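Local coordinates for protein thermospermine synthase (Medicago truncatula, PDB 6BQ6) that probably transfers an aminopropyl group from decarboxylated S-adenosylmethionine to spermidine, giving thermospermine and methylthioadenosine, as a member of the spermidine/spermine synthase family, at residues L301-A304 / V305-L309; V147-E150 / A151-S155; K165-L168 / E169-E173; T82-F85 / I86-C90; A272-L275 / D276-R280. All blocks are in the same frame, centred on the assembly; numbering follows the deposited sequence. Where two conformers were deposited one is given.

Contact 1. Residues L301-A304 / V305-L309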
loop_
_atom_site.group_PDB
_atom_site.type_symbol
_atom_site.label_atom_id
_atom_site.label_comp_id
_atom_site.label_asym_id
_atom_site.label_seq_id
_atom_site.Cartn_x
_atom_site.Cartn_y
_atom_site.Cartn_z
ATOM N N LEU B 301 -24.646 16.962 18.486
ATOM C CA LEU B 301 -24.318 15.928 17.514
ATOM C C LEU B 301 -25.254 16.123 16.313
ATOM O O LEU B 301 -26.261 16.823 16.422
ATOM C CB LEU B 301 -24.528 14.560 18.135
ATOM C CG LEU B 301 -23.603 14.419 19.352
ATOM C CD1 LEU B 301 -23.848 13.100 19.973
ATOM C CD2 LEU B 301 -22.159 14.597 18.942
ATOM N N SER B 302 -24.952 15.501 15.186
ATOM C CA SER B 302 -25.814 15.650 13.992
ATOM C C SER B 302 -27.084 14.833 14.162
ATOM O O SER B 302 -27.182 13.972 15.017
ATOM C CB SER B 302 -25.096 15.198 12.739
ATOM O OG SER B 302 -24.981 13.774 12.678
ATOM N N LYS B 303 -28.060 15.081 13.292
ATOM C CA LYS B 303 -29.364 14.425 13.399
ATOM C C LYS B 303 -29.276 12.910 13.521
ATOM O O LYS B 303 -29.898 12.314 14.410
ATOM C CB LYS B 303 -30.214 14.784 12.166
ATOM C CG LYS B 303 -31.598 14.167 12.157
ATOM C CD LYS B 303 -32.280 14.385 10.832
ATOM C CE LYS B 303 -33.737 13.942 10.886
ATOM N NZ LYS B 303 -34.382 14.400 9.643
ATOM N N ALA B 304 -28.524 12.292 12.610
ATOM C CA ALA B 304 -28.423 10.841 12.541
ATOM C C ALA B 304 -27.725 10.250 13.772
ATOM O O ALA B 304 -28.094 9.189 14.295
ATOM C CB ALA B 304 -27.643 10.484 11.322
ATOM N N VAL B 305 -26.675 10.933 14.207
ATOM C CA VAL B 305 -25.897 10.439 15.357
ATOM C C VAL B 305 -26.703 10.611 16.626
ATOM O O VAL B 305 -26.813 9.683 17.442
ATOM C CB VAL B 305 -24.508 11.145 15.454
ATOM C CG1 VAL B 305 -23.755 10.701 16.701
ATOM C CG2 VAL B 305 -23.662 10.875 14.239
ATOM N N ARG B 306 -27.341 11.769 16.789
ATOM C CA ARG B 306 -28.249 11.985 17.926
ATOM C C ARG B 306 -29.312 10.876 18.019
ATOM O O ARG B 306 -29.538 10.282 19.053
ATOM C CB ARG B 306 -28.934 13.336 17.808
ATOM C CG ARG B 306 -29.030 14.110 19.069
ATOM C CD ARG B 306 -29.618 15.509 18.916
ATOM N NE ARG B 306 -29.008 16.284 17.804
ATOM C CZ ARG B 306 -29.651 16.708 16.707
ATOM N NH1 ARG B 306 -30.967 16.518 16.541
ATOM N NH2 ARG B 306 -28.961 17.361 15.763
ATOM N N ASN B 307 -29.941 10.568 16.913
ATOM C CA ASN B 307 -31.017 9.584 16.948
ATOM C C ASN B 307 -30.499 8.165 17.184
ATOM O O ASN B 307 -31.130 7.359 17.916
ATOM C CB ASN B 307 -31.846 9.730 15.687
ATOM C CG ASN B 307 -32.650 11.055 15.670
ATOM O OD1 ASN B 307 -32.810 11.722 16.709
ATOM N ND2 ASN B 307 -33.175 11.423 14.506
ATOM N N SER B 308 -29.344 7.866 16.593
ATOM C CA SER B 308 -28.676 6.580 16.777
ATOM C C SER B 308 -28.307 6.362 18.249
ATOM O O SER B 308 -28.580 5.278 18.828
ATOM C CB SER B 308 -27.477 6.513 15.819
ATOM O OG SER B 308 -26.709 5.351 15.964
ATOM N N LEU B 309 -27.747 7.392 18.876
ATOM C CA LEU B 309 -27.460 7.332 20.329
ATOM C C LEU B 309 -28.710 7.132 21.167
ATOM O O LEU B 309 -28.730 6.275 22.037
ATOM C CB LEU B 309 -26.672 8.556 20.807
ATOM C CG LEU B 309 -25.168 8.259 20.891
ATOM C CD1 LEU B 309 -24.532 7.852 19.589
ATOM C CD2 LEU B 309 -24.448 9.461 21.476
HETATM O O HOH W 1 -26.976 16.634 19.969
#
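Leu-301 meets the first two turns of helix 303-311 in two ways, through its side chain and through its carbonyl. Its CD1 rests 4.1 Å from CG1 of Val-305 and 4.0 Å from CD2 of Leu-309, and in both pairs the side chains cross at about a right angle. The Leu-301 carbonyl is gripped side-on by the Arg-306 guanidinium, whose NH2 lies 2.8 Å and NE 3.1 Å from Leu-301 O. The oxygen sits close to the guanidinium plane; seen from the carbonyl, NE stands 47° above its plane and NH2 is only slightly tilted. A bend at chi3 (-48°) folds the arginine back over the chain that leads into the helix. Ser-302 takes the N-cap position, its O accepting from Arg-306 N at 2.8 Å with an N-H...O angle of 171°, while its OG packs 3.5 Å from CG2 of Val-305. Lys-303 O and Ala-304 O continue the ladder, accepting from Asn-307 N and Ser-308 N. Extended throughout, the Lys-303 chain leaves this turn and pairs its NZ with Glu-286 and Asn-287 O of the second subunit. Arg-306 NH1 forms a salt bridge to Asp-291 of that subunit. One guanidinium thus clamps the carbonyl just ahead of the N-cap residue and reaches across the subunit interface; bonds on its NE/NH2 edge and at NH1 should restrict its rotation.

Contact 2. Residues V147-E150 / A151-S155; sequences VNKE and AFHDS
His-153 and Lys-149 meet on one flank of the short helix 149-153, and the histidine side chain can be followed outward. Its CB lies 3.5 Å from Lys-149 O, and CG stays at a similar separation from that oxygen. With CG anti to its own carbonyl carbon (chi1 -70°), the ring folds back along the helix and presents ND1 to the same atom: ND1 donates to Lys-149 O at 2.7 Å, with an N-H...O angle of 163° and the oxygen only 1° out of the ring plane. Next round the ring, CE1 passes 3.9 Å from Lys-149 CG. The backbone N of His-153 also donates to Lys-149 O, at 3.1 Å, from the opposite face of the carbonyl plane. Asn-148 occupies the N-cap position without a side-chain capping bond; its amide is engaged by Arg-117, Ser-114 and Glu-112 O. Its backbone O receives Phe-152 N at 2.9 Å, and its CB lies 4.0 Å from CD2 of the Phe-152 ring. The helix precedes strand 157-161, an outermost strand of the mixed sheet in the Rossmann-like domain, and packs on helices 114-120 and 135-144. A water joins Val-147 O to Ala-151 N. As the donor to Lys-149 O, ND1 carries a proton, and its bond pins the imidazole in place while the backbone N shares the same acceptor.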
loop_
_atom_site.group_PDB
_atom_site.type_symbol
_atom_site.label_atom_id
_atom_site.label_comp_id
_atom_site.label_asym_id
_atom_site.label_seq_id
_atom_site.Cartn_x
_atom_site.Cartn_y
_atom_site.Cartn_z
ATOM N N VAL B 147 7.171 17.235 25.074
ATOM C CA VAL B 147 6.039 18.089 25.402
ATOM C C VAL B 147 5.502 17.852 26.831
ATOM O O VAL B 147 5.006 18.787 27.462
ATOM C CB VAL B 147 4.914 17.991 24.323
ATOM C CG1 VAL B 147 4.266 16.589 24.265
ATOM C CG2 VAL B 147 3.867 19.049 24.538
ATOM N N ASN B 148 5.647 16.626 27.346
ATOM C CA ASN B 148 5.136 16.242 28.646
ATOM C C ASN B 148 6.161 16.181 29.760
ATOM O O ASN B 148 5.842 15.746 30.868
ATOM C CB ASN B 148 4.386 14.915 28.492
ATOM C CG ASN B 148 3.221 15.047 27.531
ATOM O OD1 ASN B 148 2.620 16.133 27.423
ATOM N ND2 ASN B 148 2.881 13.970 26.843
ATOM N N LYS B 149 7.363 16.687 29.514
ATOM C CA LYS B 149 8.425 16.571 30.549
ATOM C C LYS B 149 8.083 17.319 31.842
ATOM O O LYS B 149 8.266 16.744 32.922
ATOM C CB LYS B 149 9.789 17.000 29.985
ATOM C CG LYS B 149 10.975 16.455 30.791
ATOM C CD LYS B 149 12.275 17.147 30.433
ATOM C CE LYS B 149 13.372 16.906 31.458
ATOM N NZ LYS B 149 14.717 16.788 30.836
ATOM N N GLU B 150 7.594 18.556 31.706
ATOM C CA GLU B 150 7.071 19.337 32.825
ATOM C C GLU B 150 6.028 18.532 33.606
ATOM O O GLU B 150 6.191 18.287 34.804
ATOM C CB GLU B 150 6.497 20.677 32.318
ATOM C CG GLU B 150 5.744 21.472 33.372
ATOM C CD GLU B 150 5.254 22.859 32.938
ATOM O OE1 GLU B 150 4.732 23.059 31.802
ATOM O OE2 GLU B 150 5.367 23.768 33.786
ATOM N N ALA B 151 5.006 18.070 32.889
ATOM C CA ALA B 151 3.912 17.287 33.472
ATOM C C ALA B 151 4.445 16.119 34.314
ATOM O O ALA B 151 4.091 15.960 35.513
ATOM C CB ALA B 151 2.994 16.782 32.385
ATOM N N PHE B 152 5.341 15.336 33.712
ATOM C CA PHE B 152 5.881 14.145 34.378
ATOM C C PHE B 152 6.674 14.478 35.617
ATOM O O PHE B 152 6.776 13.651 36.518
ATOM C CB PHE B 152 6.734 13.304 33.449
ATOM C CG PHE B 152 5.962 12.342 32.636
ATOM C CD1 PHE B 152 5.262 11.312 33.261
ATOM C CD2 PHE B 152 5.948 12.431 31.268
ATOM C CE1 PHE B 152 4.564 10.398 32.511
ATOM C CE2 PHE B 152 5.239 11.519 30.525
ATOM C CZ PHE B 152 4.534 10.527 31.144
ATOM N N HIS B 153 7.255 15.672 35.647
ATOM C CA HIS B 153 8.018 16.159 36.831
ATOM C C HIS B 153 7.254 17.013 37.863
ATOM O O HIS B 153 7.809 17.457 38.891
ATOM C CB HIS B 153 9.260 16.871 36.315
ATOM C CG HIS B 153 10.238 15.913 35.726
ATOM N ND1 HIS B 153 10.188 15.513 34.408
ATOM C CD2 HIS B 153 11.242 15.201 36.299
ATOM C CE1 HIS B 153 11.122 14.605 34.189
ATOM N NE2 HIS B 153 11.794 14.415 35.314
ATOM N N ASP B 154 5.965 17.195 37.613
ATOM C CA ASP B 154 5.100 17.943 38.492
ATOM C C ASP B 154 4.879 17.150 39.786
ATOM O O ASP B 154 4.445 16.003 39.751
ATOM C CB ASP B 154 3.785 18.233 37.773
ATOM C CG ASP B 154 2.953 19.331 38.435
ATOM O OD1 ASP B 154 2.609 19.221 39.614
ATOM O OD2 ASP B 154 2.530 20.284 37.749
ATOM N N SER B 155 5.098 17.796 40.930
ATOM C CA SER B 155 4.948 17.134 42.213
ATOM C C SER B 155 3.525 16.696 42.496
ATOM O O SER B 155 3.324 15.862 43.398
ATOM C CB SER B 155 5.419 18.064 43.372
ATOM O OG SER B 155 4.638 19.230 43.363
HETATM O O HOH W 2 4.421 19.173 30.280
#

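Contact 3. Residues K165-L168 / E169-E173; sequences KAEL and EGKEE
Two salt bridges link side chains four residues apart at the end of helix 164-169. In the first, Lys-165 NZ stands 3.2 Å from Glu-169 OE2, meeting it from above the carboxylate plane (48° out of it); the two side chains cross obliquely, with Lys-165 CE 3.7 Å from Glu-169 OE1. The same OE2 is bonded to Thr-203 of helix 197-204, so it has two partners. In the second, Lys-171 NZ lies 2.9 Å from Glu-167 OE2, again well out of the carboxylate plane. Glu-167 turns at chi2 (64°), which brings its carboxylate back toward the lysine, while its OE1 is held by Asn-162. This helix leads into strand 175-181 of the central mixed sheet in the Rossmann-like domain, and it begins at Ala-164, directly after Asp-163; both bind adenosine in another structure of this protein. Backbone bonds follow the helix to its end: Glu-169 N donates to Lys-165 O at 3.0 Å and Gly-170 N to Ala-166 O at 3.0 Å. Past Gly-170 the pattern fades into a long, weak bond from Lys-171 N to Leu-168 O, 3.5 Å. One water bridges Glu-167 O and Lys-171 NZ, donating to the former and accepting from the latter.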
loop_
_atom_site.group_PDB
_atom_site.type_symbol
_atom_site.label_atom_id
_atom_site.label_comp_id
_atom_site.label_asym_id
_atom_site.label_seq_id
_atom_site.Cartn_x
_atom_site.Cartn_y
_atom_site.Cartn_z
ATOM N N LYS B 165 -9.188 -1.012 37.661
ATOM C CA LYS B 165 -10.257 -1.567 38.507
ATOM C C LYS B 165 -9.708 -2.005 39.825
ATOM O O LYS B 165 -10.290 -1.713 40.873
ATOM C CB LYS B 165 -11.018 -2.748 37.824
ATOM C CG LYS B 165 -12.077 -3.390 38.702
ATOM C CD LYS B 165 -12.780 -4.534 37.960
ATOM C CE LYS B 165 -13.385 -5.573 38.901
ATOM N NZ LYS B 165 -14.735 -5.171 39.339
ATOM N N ALA B 166 -8.602 -2.733 39.795
ATOM C CA ALA B 166 -7.943 -3.160 41.027
ATOM C C ALA B 166 -7.512 -1.997 41.874
ATOM O O ALA B 166 -7.702 -2.013 43.103
ATOM C CB ALA B 166 -6.725 -4.013 40.684
ATOM N N GLU B 167 -6.920 -0.987 41.226
ATOM C CA GLU B 167 -6.455 0.201 41.961
ATOM C C GLU B 167 -7.578 0.953 42.657
ATOM O O GLU B 167 -7.488 1.231 43.859
ATOM C CB GLU B 167 -5.707 1.146 41.035
ATOM C CG GLU B 167 -5.008 2.280 41.716
ATOM C CD GLU B 167 -3.892 1.853 42.663
ATOM O OE1 GLU B 167 -3.392 0.719 42.519
ATOM O OE2 GLU B 167 -3.474 2.703 43.502
ATOM N N LEU B 168 -8.665 1.220 41.929
ATOM C CA LEU B 168 -9.814 1.923 42.512
ATOM C C LEU B 168 -10.471 1.122 43.650
ATOM O O LEU B 168 -10.805 1.691 44.686
ATOM C CB LEU B 168 -10.859 2.259 41.457
ATOM C CG LEU B 168 -10.449 3.384 40.479
ATOM C CD1 LEU B 168 -11.353 3.409 39.254
ATOM C CD2 LEU B 168 -10.468 4.730 41.171
ATOM N N GLU B 169 -10.655 -0.171 43.423
ATOM C CA GLU B 169 -11.345 -1.034 44.393
ATOM C C GLU B 169 -10.555 -1.189 45.658
ATOM O O GLU B 169 -11.153 -1.331 46.718
ATOM C CB GLU B 169 -11.589 -2.424 43.824
ATOM C CG GLU B 169 -12.709 -2.389 42.843
ATOM C CD GLU B 169 -13.277 -3.745 42.483
ATOM O OE1 GLU B 169 -12.505 -4.734 42.434
ATOM O OE2 GLU B 169 -14.511 -3.757 42.208
ATOM N N GLY B 170 -9.232 -1.163 45.544
ATOM C CA GLY B 170 -8.348 -1.398 46.680
ATOM C C GLY B 170 -8.102 -0.249 47.612
ATOM O O GLY B 170 -7.432 -0.424 48.629
ATOM N N LYS B 171 -8.592 0.942 47.282
ATOM C CA LYS B 171 -8.454 2.113 48.121
ATOM C C LYS B 171 -9.780 2.819 48.262
ATOM O O LYS B 171 -10.622 2.788 47.339
ATOM C CB LYS B 171 -7.439 3.085 47.513
ATOM C CG LYS B 171 -6.011 2.573 47.425
ATOM C CD LYS B 171 -5.064 3.724 47.105
ATOM C CE LYS B 171 -3.601 3.325 47.118
ATOM N NZ LYS B 171 -3.334 2.101 46.318
ATOM N N GLU B 172 -9.962 3.504 49.389
ATOM C CA GLU B 172 -11.171 4.288 49.636
ATOM C C GLU B 172 -11.094 5.742 49.184
ATOM O O GLU B 172 -12.089 6.454 49.291
ATOM C CB GLU B 172 -11.549 4.222 51.117
ATOM C CG GLU B 172 -11.738 2.792 51.619
ATOM C CD GLU B 172 -12.818 2.022 50.878
ATOM O OE1 GLU B 172 -13.888 2.619 50.557
ATOM O OE2 GLU B 172 -12.604 0.822 50.595
ATOM N N GLU B 173 -9.954 6.179 48.646
ATOM C CA GLU B 173 -9.851 7.540 48.151
ATOM C C GLU B 173 -10.849 7.772 47.009
ATOM O O GLU B 173 -11.035 6.910 46.154
ATOM C CB GLU B 173 -8.463 7.861 47.640
ATOM C CG GLU B 173 -8.416 9.297 47.091
ATOM C CD GLU B 173 -7.059 9.983 47.158
ATOM O OE1 GLU B 173 -6.115 9.389 47.724
ATOM O OE2 GLU B 173 -6.965 11.136 46.623
HETATM O O HOH W 3 -5.464 -0.056 45.305
#

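Contact 4. Residues T82-F85 / I86-C90; sequences TDEF and IYHEC. With TER (N-(3-amino-propyl)-N-(5-aminopropyl)-1,4-diaminobutane), chain F.
His-88 ND1 is shared between two oxygens of Glu-84: OE2 of the carboxylate lies 2.9 Å from it and the backbone O 3.0 Å. Both bonds are bent, and both acceptors are tilted about 30° from the imidazole plane, as befits one hydrogen divided between two acceptors. The carboxylate offers its anti side, and its plane stands 72° from that of the ring. Glu-84 reaches there because CG lies between backbone N and carbonyl carbon (chi1 61°) and the chain bends again at chi2. Glu-84 O also receives His-88 N, and OE2 forms a salt bridge to Arg-117, a second-shell charge that may steady this His-carboxylate pair. On another flank of the helix, Ile-86 CG1 lies over the Phe-85 ring, 3.8 Å from its centroid in a CH-pi contact, while Arg-288 makes a cation-pi contact with that ring. Tyr-87 extends into the polyamine pocket: its OH lies 3.7 Å from C6 of thermospermine and is hydrogen-bonded to Asp-181, the predicted proton acceptor. This opening turn of helix 84-98 lies between helix 114-120, which touches Glu-84 and His-88, and strand 243-251, where Ile-251 packs on Ile-86 and Tyr-87.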
loop_
_atom_site.group_PDB
_atom_site.type_symbol
_atom_site.label_atom_id
_atom_site.label_comp_id
_atom_site.label_asym_id
_atom_site.label_seq_id
_atom_site.Cartn_x
_atom_site.Cartn_y
_atom_site.Cartn_z
ATOM N N THR B 82 1.156 17.076 15.795
ATOM C CA THR B 82 0.515 18.285 15.330
ATOM C C THR B 82 -0.887 18.450 15.920
ATOM O O THR B 82 -1.360 19.564 15.983
ATOM C CB THR B 82 0.371 18.347 13.796
ATOM O OG1 THR B 82 -0.235 17.140 13.311
ATOM C CG2 THR B 82 1.724 18.524 13.163
ATOM N N ASP B 83 -1.586 17.356 16.226
ATOM C CA ASP B 83 -2.951 17.461 16.647
ATOM C C ASP B 83 -3.369 16.739 17.904
ATOM O O ASP B 83 -4.571 16.778 18.234
ATOM C CB ASP B 83 -3.939 17.143 15.494
ATOM C CG ASP B 83 -3.811 15.757 14.926
ATOM O OD1 ASP B 83 -3.293 14.860 15.592
ATOM O OD2 ASP B 83 -4.241 15.554 13.759
ATOM N N GLU B 84 -2.452 16.127 18.629
ATOM C CA GLU B 84 -2.844 15.501 19.898
ATOM C C GLU B 84 -3.485 16.476 20.890
ATOM O O GLU B 84 -4.280 16.062 21.719
ATOM C CB GLU B 84 -1.698 14.710 20.542
ATOM C CG GLU B 84 -0.477 15.506 20.912
ATOM C CD GLU B 84 -0.507 16.172 22.277
ATOM O OE1 GLU B 84 0.530 16.768 22.634
ATOM O OE2 GLU B 84 -1.513 16.166 23.005
ATOM N N PHE B 85 -3.129 17.754 20.803
ATOM C CA PHE B 85 -3.738 18.795 21.653
ATOM C C PHE B 85 -5.278 18.772 21.552
ATOM O O PHE B 85 -5.971 19.074 22.509
ATOM C CB PHE B 85 -3.158 20.189 21.385
ATOM C CG PHE B 85 -3.638 20.845 20.115
ATOM C CD1 PHE B 85 -4.749 21.609 20.098
ATOM C CD2 PHE B 85 -2.959 20.660 18.926
ATOM C CE1 PHE B 85 -5.206 22.224 18.942
ATOM C CE2 PHE B 85 -3.403 21.269 17.760
ATOM C CZ PHE B 85 -4.532 22.035 17.762
ATOM N N ILE B 86 -5.815 18.437 20.358
ATOM C CA ILE B 86 -7.248 18.388 20.192
ATOM C C ILE B 86 -7.842 17.265 21.073
ATOM O O ILE B 86 -8.808 17.517 21.796
ATOM C CB ILE B 86 -7.645 18.181 18.728
ATOM C CG1 ILE B 86 -7.046 19.281 17.856
ATOM C CG2 ILE B 86 -9.168 18.144 18.555
ATOM C CD1 ILE B 86 -7.331 19.084 16.396
ATOM N N TYR B 87 -7.291 16.052 20.967
ATOM C CA TYR B 87 -7.809 14.931 21.691
ATOM C C TYR B 87 -7.659 15.218 23.204
ATOM O O TYR B 87 -8.576 14.964 23.971
ATOM C CB TYR B 87 -7.041 13.643 21.298
ATOM C CG TYR B 87 -7.370 12.482 22.176
ATOM C CD1 TYR B 87 -8.424 11.610 21.872
ATOM C CD2 TYR B 87 -6.621 12.220 23.316
ATOM C CE1 TYR B 87 -8.725 10.544 22.720
ATOM C CE2 TYR B 87 -6.929 11.186 24.163
ATOM C CZ TYR B 87 -7.969 10.343 23.852
ATOM O OH TYR B 87 -8.257 9.278 24.695
ATOM N N HIS B 88 -6.504 15.713 23.614
ATOM C CA HIS B 88 -6.280 15.850 25.041
ATOM C C HIS B 88 -7.030 17.027 25.652
ATOM O O HIS B 88 -7.500 16.923 26.778
ATOM C CB HIS B 88 -4.799 15.850 25.341
ATOM C CG HIS B 88 -4.173 14.524 25.076
ATOM N ND1 HIS B 88 -3.420 14.260 23.950
ATOM C CD2 HIS B 88 -4.314 13.335 25.724
ATOM C CE1 HIS B 88 -3.064 12.984 23.958
ATOM N NE2 HIS B 88 -3.580 12.408 25.033
ATOM N N GLU B 89 -7.173 18.134 24.938
ATOM C CA GLU B 89 -8.022 19.220 25.433
ATOM C C GLU B 89 -9.487 18.817 25.507
ATOM O O GLU B 89 -10.154 19.107 26.495
ATOM C CB GLU B 89 -7.908 20.463 24.581
ATOM C CG GLU B 89 -6.614 21.249 24.787
ATOM C CD GLU B 89 -6.596 22.570 24.051
ATOM O OE1 GLU B 89 -7.666 23.061 23.587
ATOM O OE2 GLU B 89 -5.490 23.165 23.952
ATOM N N CYS B 90 -9.972 18.115 24.478
ATOM C CA CYS B 90 -11.363 17.608 24.494
ATOM C C CYS B 90 -11.616 16.579 25.583
ATOM O O CYS B 90 -12.689 16.611 26.199
ATOM C CB CYS B 90 -11.801 17.028 23.172
ATOM S SG CYS B 90 -12.012 18.286 21.885
HETATM N N1 TER F . -3.687 3.426 25.870
HETATM C C2 TER F . -3.753 4.869 25.972
HETATM C C3 TER F . -5.128 5.357 25.529
HETATM C C4 TER F . -5.377 5.198 24.052
HETATM N N5 TER F . -6.569 5.909 23.653
HETATM C C6 TER F . -6.518 6.867 22.571
HETATM C C7 TER F . -7.806 6.855 21.762
HETATM C C8 TER F . -7.520 7.403 20.375
HETATM N N9 TER F . -7.085 6.381 19.448
HETATM C C10 TER F . -6.756 6.780 18.103
HETATM C C11 TER F . -6.976 5.713 17.053
HETATM C C12 TER F . -6.910 6.390 15.684
HETATM C C13 TER F . -6.769 5.407 14.532
HETATM N N14 TER F . -7.577 4.219 14.745
#

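Contact 5. Residues A272-L275 / D276-R280; sequences AEEL and DIRMR
Glu-274 and Arg-278 are brought together by complementary torsions: the glutamate has CG anti to its backbone N (chi1 -175°) and bends at chi2, while the arginine has CG anti to its carbonyl carbon and runs extended to NE. The result is an i to i+4 salt bridge on helix 272-282. Arg-278 NE donates to Glu-274 OE2 at 2.8 Å with an N-H...O angle of 161°; Glu-274 OE2 accepts through its anti lone pair and lies at the edge of the guanidinium, nearly in its plane. The planes stand 81° apart, and the only Glu-274 bond to the guanidinium is to NE, not a two-oxygen, two-nitrogen pairing. Arg-278 NH1 is taken by Leu-97 O at the end of helix 84-98, which fixes the other side of the guanidinium. On the buried flank Leu-275 and Met-279 both pack against Leu-97. Regular helical bonds run underneath, among them Arg-278 N to Glu-274 O at 3.0 Å. Asp-276 OD1 accepts from Gly-292 N at the start of helix 292-298. On the same stretch of helix surface, the Glu-274 side chain crosses that of Ile-277 at about a right angle, OE1 lying 3.8 Å from CD1. Met-279 CE ends 4.1 Å from Leu-275 CB.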
loop_
_atom_site.group_PDB
_atom_site.type_symbol
_atom_site.label_atom_id
_atom_site.label_comp_id
_atom_site.label_asym_id
_atom_site.label_seq_id
_atom_site.Cartn_x
_atom_site.Cartn_y
_atom_site.Cartn_z
ATOM N N ALA B 272 -21.594 28.451 26.734
ATOM C CA ALA B 272 -20.313 28.830 26.156
ATOM C C ALA B 272 -19.610 29.891 26.968
ATOM O O ALA B 272 -18.452 29.771 27.300
ATOM C CB ALA B 272 -20.490 29.298 24.734
ATOM N N GLU B 273 -20.319 30.947 27.328
ATOM C CA GLU B 273 -19.639 32.036 28.002
ATOM C C GLU B 273 -19.192 31.673 29.398
ATOM O O GLU B 273 -18.139 32.101 29.807
ATOM C CB GLU B 273 -20.514 33.290 28.050
ATOM C CG GLU B 273 -20.808 33.914 26.704
ATOM C CD GLU B 273 -21.824 33.167 25.888
ATOM O OE1 GLU B 273 -22.566 32.315 26.419
ATOM O OE2 GLU B 273 -21.895 33.381 24.676
ATOM N N GLU B 274 -19.996 30.911 30.134
ATOM C CA GLU B 274 -19.579 30.469 31.466
ATOM C C GLU B 274 -18.357 29.565 31.404
ATOM O O GLU B 274 -17.418 29.703 32.182
ATOM C CB GLU B 274 -20.711 29.782 32.245
ATOM C CG GLU B 274 -20.337 29.400 33.703
ATOM C CD GLU B 274 -19.531 30.452 34.502
ATOM O OE1 GLU B 274 -19.699 31.680 34.328
ATOM O OE2 GLU B 274 -18.729 30.047 35.361
ATOM N N LEU B 275 -18.341 28.669 30.421
ATOM C CA LEU B 275 -17.134 27.920 30.176
ATOM C C LEU B 275 -15.922 28.805 29.894
ATOM O O LEU B 275 -14.871 28.559 30.429
ATOM C CB LEU B 275 -17.324 26.940 28.990
ATOM C CG LEU B 275 -18.228 25.786 29.327
ATOM C CD1 LEU B 275 -18.662 25.020 28.090
ATOM C CD2 LEU B 275 -17.555 24.837 30.301
ATOM N N ASP B 276 -16.061 29.834 29.040
ATOM C CA ASP B 276 -14.890 30.715 28.769
ATOM C C ASP B 276 -14.389 31.440 30.019
ATOM O O ASP B 276 -13.184 31.609 30.217
ATOM C CB ASP B 276 -15.176 31.734 27.679
ATOM C CG ASP B 276 -15.291 31.098 26.309
ATOM O OD1 ASP B 276 -14.605 30.069 26.056
ATOM O OD2 ASP B 276 -16.078 31.615 25.469
ATOM N N ILE B 277 -15.335 31.825 30.850
ATOM C CA ILE B 277 -14.995 32.501 32.126
ATOM C C ILE B 277 -14.202 31.601 33.019
ATOM O O ILE B 277 -13.181 32.014 33.549
ATOM C CB ILE B 277 -16.235 33.036 32.848
ATOM C CG1 ILE B 277 -16.736 34.278 32.099
ATOM C CG2 ILE B 277 -15.895 33.457 34.288
ATOM C CD1 ILE B 277 -18.164 34.627 32.397
ATOM N N ARG B 278 -14.662 30.353 33.138
ATOM C CA ARG B 278 -13.950 29.344 33.908
ATOM C C ARG B 278 -12.582 29.045 33.360
ATOM O O ARG B 278 -11.661 28.868 34.126
ATOM C CB ARG B 278 -14.776 28.058 34.053
ATOM C CG ARG B 278 -16.006 28.285 34.905
ATOM C CD ARG B 278 -16.854 27.052 35.034
ATOM N NE ARG B 278 -18.118 27.329 35.774
ATOM C CZ ARG B 278 -18.733 26.449 36.577
ATOM N NH1 ARG B 278 -18.267 25.216 36.762
ATOM N NH2 ARG B 278 -19.871 26.815 37.199
ATOM N N MET B 279 -12.440 28.996 32.031
ATOM C CA MET B 279 -11.142 28.762 31.416
ATOM C C MET B 279 -10.160 29.876 31.724
ATOM O O MET B 279 -9.028 29.633 32.068
ATOM C CB MET B 279 -11.235 28.589 29.899
ATOM C CG MET B 279 -11.987 27.372 29.467
ATOM S SD MET B 279 -12.012 27.227 27.648
ATOM C CE MET B 279 -13.571 26.396 27.408
ATOM N N ARG B 280 -10.623 31.102 31.583
ATOM C CA ARG B 280 -9.815 32.257 31.921
ATOM C C ARG B 280 -9.417 32.239 33.385
ATOM O O ARG B 280 -8.304 32.590 33.711
ATOM C CB ARG B 280 -10.601 33.544 31.630
ATOM C CG ARG B 280 -9.892 34.863 31.921
ATOM C CD ARG B 280 -8.599 35.037 31.141
ATOM N NE ARG B 280 -8.825 35.246 29.708
ATOM C CZ ARG B 280 -9.142 36.412 29.131
ATOM N NH1 ARG B 280 -9.305 37.541 29.843
ATOM N NH2 ARG B 280 -9.314 36.449 27.814
#

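How the contacts relate
From the N terminus the order is contact 4, contact 2, contact 3, contact 5 and contact 1. Each is one continuous nine-residue stretch, so none closes a long loop, and they follow in series without nesting or crossing. Contact 4 opens helix 84-98 near the polyamine pocket and touches contact 2, Val-147 CG1 lying 4.1 Å from Glu-84 OE1; Arg-117 serves both. Contact 3, about 29 Å from contact 4 between centres, ends helix 164-169 ahead of strand 175-181. Contact 5 leans on the far end of helix 84-98. Contact 1 starts helix 303-311 against strand 243-251 and helix 230-238. Contacts 1 and 4 both reach the second subunit.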